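Local structure of DyP-type peroxidase (Pleurotus ostreatus PC15, 6FSK) at residues 275-280 / 287-292; 280-285 / 308-313. The protein probably uses heme b to oxidise dyes and other substrates with hydrogen peroxide, and is linked to manganese(II) oxidation. The protein carries 1 engineered substitution. All blocks are in the same frame, centred on the assembly; numbering follows the deposited sequence.

Contacts 1 and 2 meet at Val280, the residue they share at the end of helix 268-280, and their centres lie about 6 Å apart. Both are buried and lie within the Dyp-type peroxidase C-terminal family region. Contact 1 (275-280 / 287-292) is apolar and sets a helix against a loop; contact 2 (280-285 / 308-313) joins two loops through a polar pair beside the heme. Their segments alternate along the chain and bind each other directly: Thr292 O lies 2.9 Å from Trp283 NE1, a probable hydrogen bond, and Pro288 packs on the Phe310 ring of contact 2.

Contact 1 (275-280 / 287-292); sequences LGARIV and APIEIT
Ile289 lays both of its branches against the helix, CG2 over the methyl of Ala277 and CD1 over the backbone where Ala277 passes into Arg278. The methyl-to-methyl approach, Ala277 CB to Ile289 CG2, is 3.9 Å. The longer branch reaches further along the helix: Ile289 CD1 comes within 3.7 Å of Ala277 O and 3.8 Å of Arg278 CA. With CG1 between the backbone N and the carbonyl carbon (chi1 68°), both branches are turned to the helix and converge on Ala277 O, which Ile289 CG2 approaches to 3.8 Å.

The small Ala277 side chain, pointing at the loop, lets the isoleucine come close to the helix backbone, and the nearest CA atoms, those of Ala277 and Ile289, are 7.0 Å apart. Arg278 contributes its CA and the aliphatic start of its side chain, which crosses that of Ile289 at about a right angle, with Arg278 CG 4.1 Å from Ile289 CD1. Its chain then bends at chi3 (59°), and the guanidinium is engaged elsewhere by main-chain carbonyls: NH1 bonds to Thr322 O, and NH2 to Gln321 O and Gly444 O.

On the loop side, Pro288 O accepts from both Ile291 N and Thr292 N, a tight turn that contains the isoleucine. A backbone hydrogen bond between Ile289 and Gly281 ties this turn to the residue just past the helix end, and Trp283 also packs on Ile289. Helix 268-280 thus gains a hydrophobic cover from the loop that follows it, and the Ile289 side chain lies about 10 Å from that of the axial heme ligand His329. Between the two segments the contact is purely van der Waals, so its hold depends on the fit of one branched side chain over an alanine, while the buried arginine charge is met by carbonyls beyond it.

Contact 2 (280-285 / 308-313); sequences VGRWKS and NKFDFG. With HEM (protoporphyrin IX containing Fe), chain C.
Arg282 reaches past a heme propionate arm to meet Asn308: CD and NE lie against the arm while NH2 meets the amide. Arg282 NE lies 3.7 Å from HEM CBA, a methylene of that arm. The chain is extended from CG to NE, which carries NH2 to within 2.9 Å of Asn308 OD1. This oxygen sits at the guanidinium edge, but the bond is weak and bent (123°), and the amide and guanidinium planes are 45° apart. Stronger support comes from outside: Arg282 NH1 binds Gly286 O and Asn307 O, while Asn308 OD1 also accepts from Arg336, itself a heme-binding residue.

Arg282 NH2 lies at the edge of the Phe310 ring, 3.8 Å from Phe310 CE1, and Arg336 makes a cation-pi contact with the same ring. Replacing Arg282 by an alanine is likely to open a gap beside the propionate arm and the Phe310 edge, and to leave Asn308 OD1 and the carbonyls of Gly286 and Asn307 without this donor. Segment 280-285 thus lines the propionate side of the heme b pocket of a DyP-type peroxidase, and 308-313 backs it through Arg336.

Contact 1 (275-280 / 287-292)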
loop_
_atom_site.group_PDB
_atom_site.type_symbol
_atom_site.label_atom_id
_atom_site.label_comp_id
_atom_site.label_asym_id
_atom_site.label_seq_id
_atom_site.Cartn_x
_atom_site.Cartn_y
_atom_site.Cartn_z
ATOM N N LEU A 275 -17.360 -7.109 14.580
ATOM C CA LEU A 275 -16.787 -7.981 13.561
ATOM C C LEU A 275 -15.890 -7.240 12.609
ATOM O O LEU A 275 -14.798 -7.736 12.269
ATOM C CB LEU A 275 -17.855 -8.785 12.769
ATOM C CG LEU A 275 -17.337 -9.637 11.602
ATOM C CD1 LEU A 275 -16.441 -10.710 12.154
ATOM C CD2 LEU A 275 -18.525 -10.245 10.841
ATOM N N GLY A 276 -16.373 -6.086 12.135
ATOM C CA GLY A 276 -15.546 -5.264 11.218
ATOM C C GLY A 276 -14.211 -4.914 11.833
ATOM O O GLY A 276 -13.157 -5.060 11.195
ATOM N N ALA A 277 -14.270 -4.479 13.065
ATOM C CA ALA A 277 -13.068 -4.085 13.805
ATOM C C ALA A 277 -12.100 -5.226 13.951
ATOM O O ALA A 277 -10.883 -5.079 13.844
ATOM C CB ALA A 277 -13.430 -3.503 15.171
ATOM N N ARG A 278 -12.654 -6.417 14.180
ATOM C CA ARG A 278 -11.845 -7.642 14.380
ATOM C C ARG A 278 -11.251 -8.159 13.069
ATOM O O ARG A 278 -10.135 -8.695 13.085
ATOM C CB ARG A 278 -12.620 -8.663 15.194
ATOM C CG ARG A 278 -12.836 -8.246 16.622
ATOM C CD ARG A 278 -13.572 -9.239 17.440
ATOM N NE ARG A 278 -12.903 -10.585 17.513
ATOM C CZ ARG A 278 -12.027 -10.968 18.470
ATOM N NH1 ARG A 278 -11.550 -10.080 19.370
ATOM N NH2 ARG A 278 -11.585 -12.220 18.538
ATOM N N ILE A 279 -11.913 -7.920 11.953
ATOM C CA ILE A 279 -11.388 -8.295 10.656
ATOM C C ILE A 279 -10.222 -7.340 10.283
ATOM O O ILE A 279 -9.279 -7.758 9.638
ATOM C CB ILE A 279 -12.500 -8.228 9.573
ATOM C CG1 ILE A 279 -13.288 -9.559 9.744
ATOM C CG2 ILE A 279 -11.911 -7.985 8.185
ATOM C CD1 ILE A 279 -14.547 -9.529 8.931
ATOM N N VAL A 280 -10.318 -6.069 10.648
ATOM C CA VAL A 280 -9.271 -5.102 10.277
ATOM C C VAL A 280 -8.140 -5.105 11.272
ATOM O O VAL A 280 -6.955 -5.045 10.922
ATOM C CB VAL A 280 -9.895 -3.706 10.163
ATOM C CG1 VAL A 280 -8.787 -2.666 9.924
ATOM C CG2 VAL A 280 -10.883 -3.696 9.021
ATOM N N ALA A 287 -8.804 3.228 16.459
ATOM C CA ALA A 287 -8.387 2.679 17.723
ATOM C C ALA A 287 -8.038 1.167 17.549
ATOM O O ALA A 287 -8.864 0.427 17.032
ATOM C CB ALA A 287 -9.473 2.842 18.780
ATOM N N PRO A 288 -6.886 0.718 18.014
ATOM C CA PRO A 288 -6.507 -0.641 17.827
ATOM C C PRO A 288 -7.251 -1.525 18.771
ATOM O O PRO A 288 -7.324 -1.219 19.976
ATOM C CB PRO A 288 -5.025 -0.632 18.069
ATOM C CG PRO A 288 -4.810 0.549 18.992
ATOM C CD PRO A 288 -5.814 1.502 18.641
ATOM N N ILE A 289 -7.784 -2.642 18.269
ATOM C CA ILE A 289 -8.519 -3.559 19.120
ATOM C C ILE A 289 -7.572 -4.211 20.121
ATOM O O ILE A 289 -8.024 -4.652 21.205
ATOM C CB ILE A 289 -9.309 -4.629 18.316
ATOM C CG1 ILE A 289 -8.366 -5.551 17.638
ATOM C CG2 ILE A 289 -10.324 -3.942 17.404
ATOM C CD1 ILE A 289 -9.099 -6.556 16.764
ATOM N N GLU A 290 -6.258 -4.340 19.864
ATOM C CA GLU A 290 -5.368 -4.936 20.807
ATOM C C GLU A 290 -5.352 -4.149 22.131
ATOM O O GLU A 290 -5.147 -4.763 23.189
ATOM C CB GLU A 290 -3.969 -5.029 20.206
ATOM C CG GLU A 290 -2.860 -5.615 21.036
ATOM C CD GLU A 290 -3.055 -7.086 21.403
ATOM O OE1 GLU A 290 -3.935 -7.808 20.822
ATOM O OE2 GLU A 290 -2.259 -7.537 22.259
ATOM N N ILE A 291 -5.518 -2.836 22.038
ATOM C CA ILE A 291 -5.575 -1.949 23.243
ATOM C C ILE A 291 -7.003 -1.895 23.738
ATOM O O ILE A 291 -7.231 -2.000 24.999
ATOM C CB ILE A 291 -4.996 -0.567 22.945
ATOM C CG1 ILE A 291 -3.542 -0.700 22.507
ATOM C CG2 ILE A 291 -5.162 0.386 24.158
ATOM C CD1 ILE A 291 -2.811 0.585 22.168
ATOM N N THR A 292 -7.994 -1.716 22.869
ATOM C CA THR A 292 -9.388 -1.602 23.273
ATOM C C THR A 292 -10.277 -2.639 22.558
ATOM O O THR A 292 -10.896 -2.342 21.535
ATOM C CB THR A 292 -9.892 -0.151 23.159
ATOM O OG1 THR A 292 -11.204 -0.024 23.701
ATOM C CG2 THR A 292 -9.857 0.388 21.739
#

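Contact 2 (280-285 / 308-313)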
loop_
_atom_site.group_PDB
_atom_site.type_symbol
_atom_site.label_atom_id
_atom_site.label_comp_id
_atom_site.label_asym_id
_atom_site.label_seq_id
_atom_site.Cartn_x
_atom_site.Cartn_y
_atom_site.Cartn_z
ATOM N N VAL A 280 -10.318 -6.069 10.648
ATOM C CA VAL A 280 -9.271 -5.102 10.277
ATOM C C VAL A 280 -8.140 -5.105 11.272
ATOM O O VAL A 280 -6.955 -5.045 10.922
ATOM C CB VAL A 280 -9.895 -3.706 10.163
ATOM C CG1 VAL A 280 -8.787 -2.666 9.924
ATOM C CG2 VAL A 280 -10.883 -3.696 9.021
ATOM N N GLY A 281 -8.469 -5.186 12.546
ATOM C CA GLY A 281 -7.526 -4.948 13.668
ATOM C C GLY A 281 -7.649 -3.594 14.319
ATOM O O GLY A 281 -6.928 -3.367 15.317
ATOM N N ARG A 282 -8.555 -2.773 13.790
ATOM C CA ARG A 282 -8.875 -1.467 14.355
ATOM C C ARG A 282 -10.304 -1.183 14.176
ATOM O O ARG A 282 -10.880 -1.628 13.179
ATOM C CB ARG A 282 -8.038 -0.322 13.694
ATOM C CG ARG A 282 -6.533 -0.389 13.811
ATOM C CD ARG A 282 -5.841 0.754 13.114
ATOM N NE ARG A 282 -4.412 0.643 13.225
ATOM C CZ ARG A 282 -3.683 1.089 14.260
ATOM N NH1 ARG A 282 -4.197 1.844 15.222
ATOM N NH2 ARG A 282 -2.409 0.880 14.279
ATOM N N TRP A 283 -10.880 -0.434 15.137
ATOM C CA TRP A 283 -12.186 0.182 14.925
ATOM C C TRP A 283 -12.066 1.195 13.780
ATOM O O TRP A 283 -10.949 1.640 13.440
ATOM C CB TRP A 283 -12.581 0.852 16.263
ATOM C CG TRP A 283 -12.739 -0.106 17.363
ATOM C CD1 TRP A 283 -11.785 -0.460 18.275
ATOM C CD2 TRP A 283 -13.913 -0.878 17.707
ATOM N NE1 TRP A 283 -12.291 -1.419 19.156
ATOM C CE2 TRP A 283 -13.581 -1.650 18.853
ATOM C CE3 TRP A 283 -15.193 -0.949 17.216
ATOM C CZ2 TRP A 283 -14.502 -2.534 19.458
ATOM C CZ3 TRP A 283 -16.106 -1.792 17.839
ATOM C CH2 TRP A 283 -15.734 -2.603 18.926
ATOM N N LYS A 284 -13.211 1.579 13.236
ATOM C CA LYS A 284 -13.234 2.571 12.144
ATOM C C LYS A 284 -12.531 3.830 12.519
ATOM O O LYS A 284 -11.890 4.471 11.677
ATOM C CB LYS A 284 -14.668 2.773 11.670
ATOM C CG LYS A 284 -15.192 1.657 10.809
ATOM C CD LYS A 284 -16.586 1.970 10.289
ATOM C CE LYS A 284 -17.110 0.875 9.402
ATOM N NZ LYS A 284 -18.470 1.138 8.891
ATOM N N SER A 285 -12.625 4.239 13.794
ATOM C CA SER A 285 -11.881 5.395 14.260
ATOM C C SER A 285 -10.359 5.339 14.154
ATOM O O SER A 285 -9.710 6.388 14.155
ATOM C CB SER A 285 -12.157 5.521 15.765
ATOM O OG SER A 285 -11.585 4.469 16.531
ATOM N N ASN A 308 -0.679 3.379 18.301
ATOM C CA ASN A 308 0.117 2.327 17.656
ATOM C C ASN A 308 1.072 1.591 18.568
ATOM O O ASN A 308 1.928 0.851 18.152
ATOM C CB ASN A 308 0.738 2.927 16.379
ATOM C CG ASN A 308 1.062 1.855 15.362
ATOM O OD1 ASN A 308 0.302 0.928 15.189
ATOM N ND2 ASN A 308 2.152 2.051 14.677
ATOM N N LYS A 309 0.933 1.829 19.883
ATOM C CA LYS A 309 1.856 1.231 20.864
ATOM C C LYS A 309 1.265 -0.081 21.354
ATOM O O LYS A 309 0.581 -0.173 22.419
ATOM C CB LYS A 309 1.929 2.216 22.071
ATOM C CG LYS A 309 2.714 1.669 23.221
ATOM C CD LYS A 309 4.126 1.552 22.845
ATOM C CE LYS A 309 5.025 2.139 23.943
ATOM N NZ LYS A 309 6.196 1.229 23.982
ATOM N N PHE A 310 1.477 -1.118 20.567
ATOM C CA PHE A 310 1.048 -2.500 20.894
ATOM C C PHE A 310 1.897 -3.405 20.037
ATOM O O PHE A 310 2.463 -2.951 19.011
ATOM C CB PHE A 310 -0.435 -2.750 20.643
ATOM C CG PHE A 310 -0.874 -2.506 19.201
ATOM C CD1 PHE A 310 -1.239 -1.262 18.797
ATOM C CD2 PHE A 310 -0.906 -3.550 18.299
ATOM C CE1 PHE A 310 -1.643 -1.023 17.506
ATOM C CE2 PHE A 310 -1.308 -3.344 17.031
ATOM C CZ PHE A 310 -1.666 -2.111 16.638
ATOM N N ASP A 311 2.097 -4.641 20.476
ATOM C CA ASP A 311 2.918 -5.568 19.757
ATOM C C ASP A 311 2.323 -6.982 19.669
ATOM O O ASP A 311 2.952 -7.866 19.149
ATOM C CB ASP A 311 4.325 -5.602 20.326
ATOM C CG ASP A 311 4.354 -6.030 21.795
ATOM O OD1 ASP A 311 3.368 -6.460 22.386
ATOM O OD2 ASP A 311 5.421 -5.901 22.422
ATOM N N PHE A 312 1.101 -7.165 20.191
ATOM C CA PHE A 312 0.434 -8.481 20.305
ATOM C C PHE A 312 0.980 -9.420 21.410
ATOM O O PHE A 312 0.480 -10.534 21.572
ATOM C CB PHE A 312 0.278 -9.234 18.972
ATOM C CG PHE A 312 -0.268 -8.381 17.837
ATOM C CD1 PHE A 312 -1.486 -7.800 17.895
ATOM C CD2 PHE A 312 0.429 -8.290 16.672
ATOM C CE1 PHE A 312 -2.000 -7.032 16.870
ATOM C CE2 PHE A 312 -0.061 -7.525 15.596
ATOM C CZ PHE A 312 -1.275 -6.928 15.722
ATOM N N GLY A 313 1.870 -8.883 22.197
ATOM C CA GLY A 313 2.416 -9.578 23.354
ATOM C C GLY A 313 2.874 -10.956 23.008
ATOM O O GLY A 313 3.568 -11.188 22.032
HETATM C CHA HEM C . -2.883 -1.237 7.434
HETATM C CHB HEM C . -6.939 -0.980 4.841
HETATM C CHC HEM C . -4.633 -3.042 1.151
HETATM C CHD HEM C . -0.642 -3.592 3.843
HETATM C C1A HEM C . -4.204 -0.960 7.080
HETATM C C2A HEM C . -5.182 -0.321 7.904
HETATM C C3A HEM C . -6.299 -0.203 7.172
HETATM C C4A HEM C . -6.033 -0.844 5.920
HETATM C CMA HEM C . -7.609 0.344 7.625
HETATM C CAA HEM C . -4.965 0.100 9.349
HETATM C CBA HEM C . -4.505 1.528 9.608
HETATM C CGA HEM C . -3.086 1.777 9.170
HETATM O O1A HEM C . -2.144 1.352 9.842
HETATM O O2A HEM C . -2.906 2.449 8.123
HETATM C C1B HEM C . -6.700 -1.528 3.577
HETATM C C2B HEM C . -7.590 -1.567 2.508
HETATM C C3B HEM C . -6.970 -2.112 1.428
HETATM C C4B HEM C . -5.622 -2.445 1.910
HETATM C CMB HEM C . -9.030 -1.120 2.541
HETATM C CAB HEM C . -7.404 -2.424 0.049
HETATM C CBB HEM C . -8.423 -1.831 -0.535
HETATM C C1C HEM C . -3.393 -3.469 1.515
HETATM C C2C HEM C . -2.445 -4.191 0.776
HETATM C C3C HEM C . -1.318 -4.386 1.520
HETATM C C4C HEM C . -1.545 -3.693 2.766
HETATM C CMC HEM C . -2.663 -4.641 -0.643
HETATM C CAC HEM C . -0.060 -5.143 1.277
HETATM C CBC HEM C . 0.025 -6.208 0.453
HETATM C C1D HEM C . -0.937 -2.919 5.031
HETATM C C2D HEM C . 0.133 -2.700 6.054
HETATM C C3D HEM C . -0.516 -1.986 7.051
HETATM C C4D HEM C . -1.904 -1.877 6.634
HETATM C CMD HEM C . 1.555 -3.091 6.005
HETATM C CAD HEM C . 0.052 -1.528 8.390
HETATM C CBD HEM C . -0.003 -2.587 9.446
HETATM C CGD HEM C . 0.684 -2.143 10.714
HETATM O O1D HEM C . -0.016 -2.302 11.745
HETATM O O2D HEM C . 1.762 -1.587 10.670
HETATM N NA HEM C . -4.756 -1.391 5.872
HETATM N NB HEM C . -5.538 -2.136 3.236
HETATM N NC HEM C . -2.854 -3.281 2.811
HETATM N ND HEM C . -2.122 -2.483 5.461
HETATM FE FE HEM C . -3.839 -2.387 4.389
#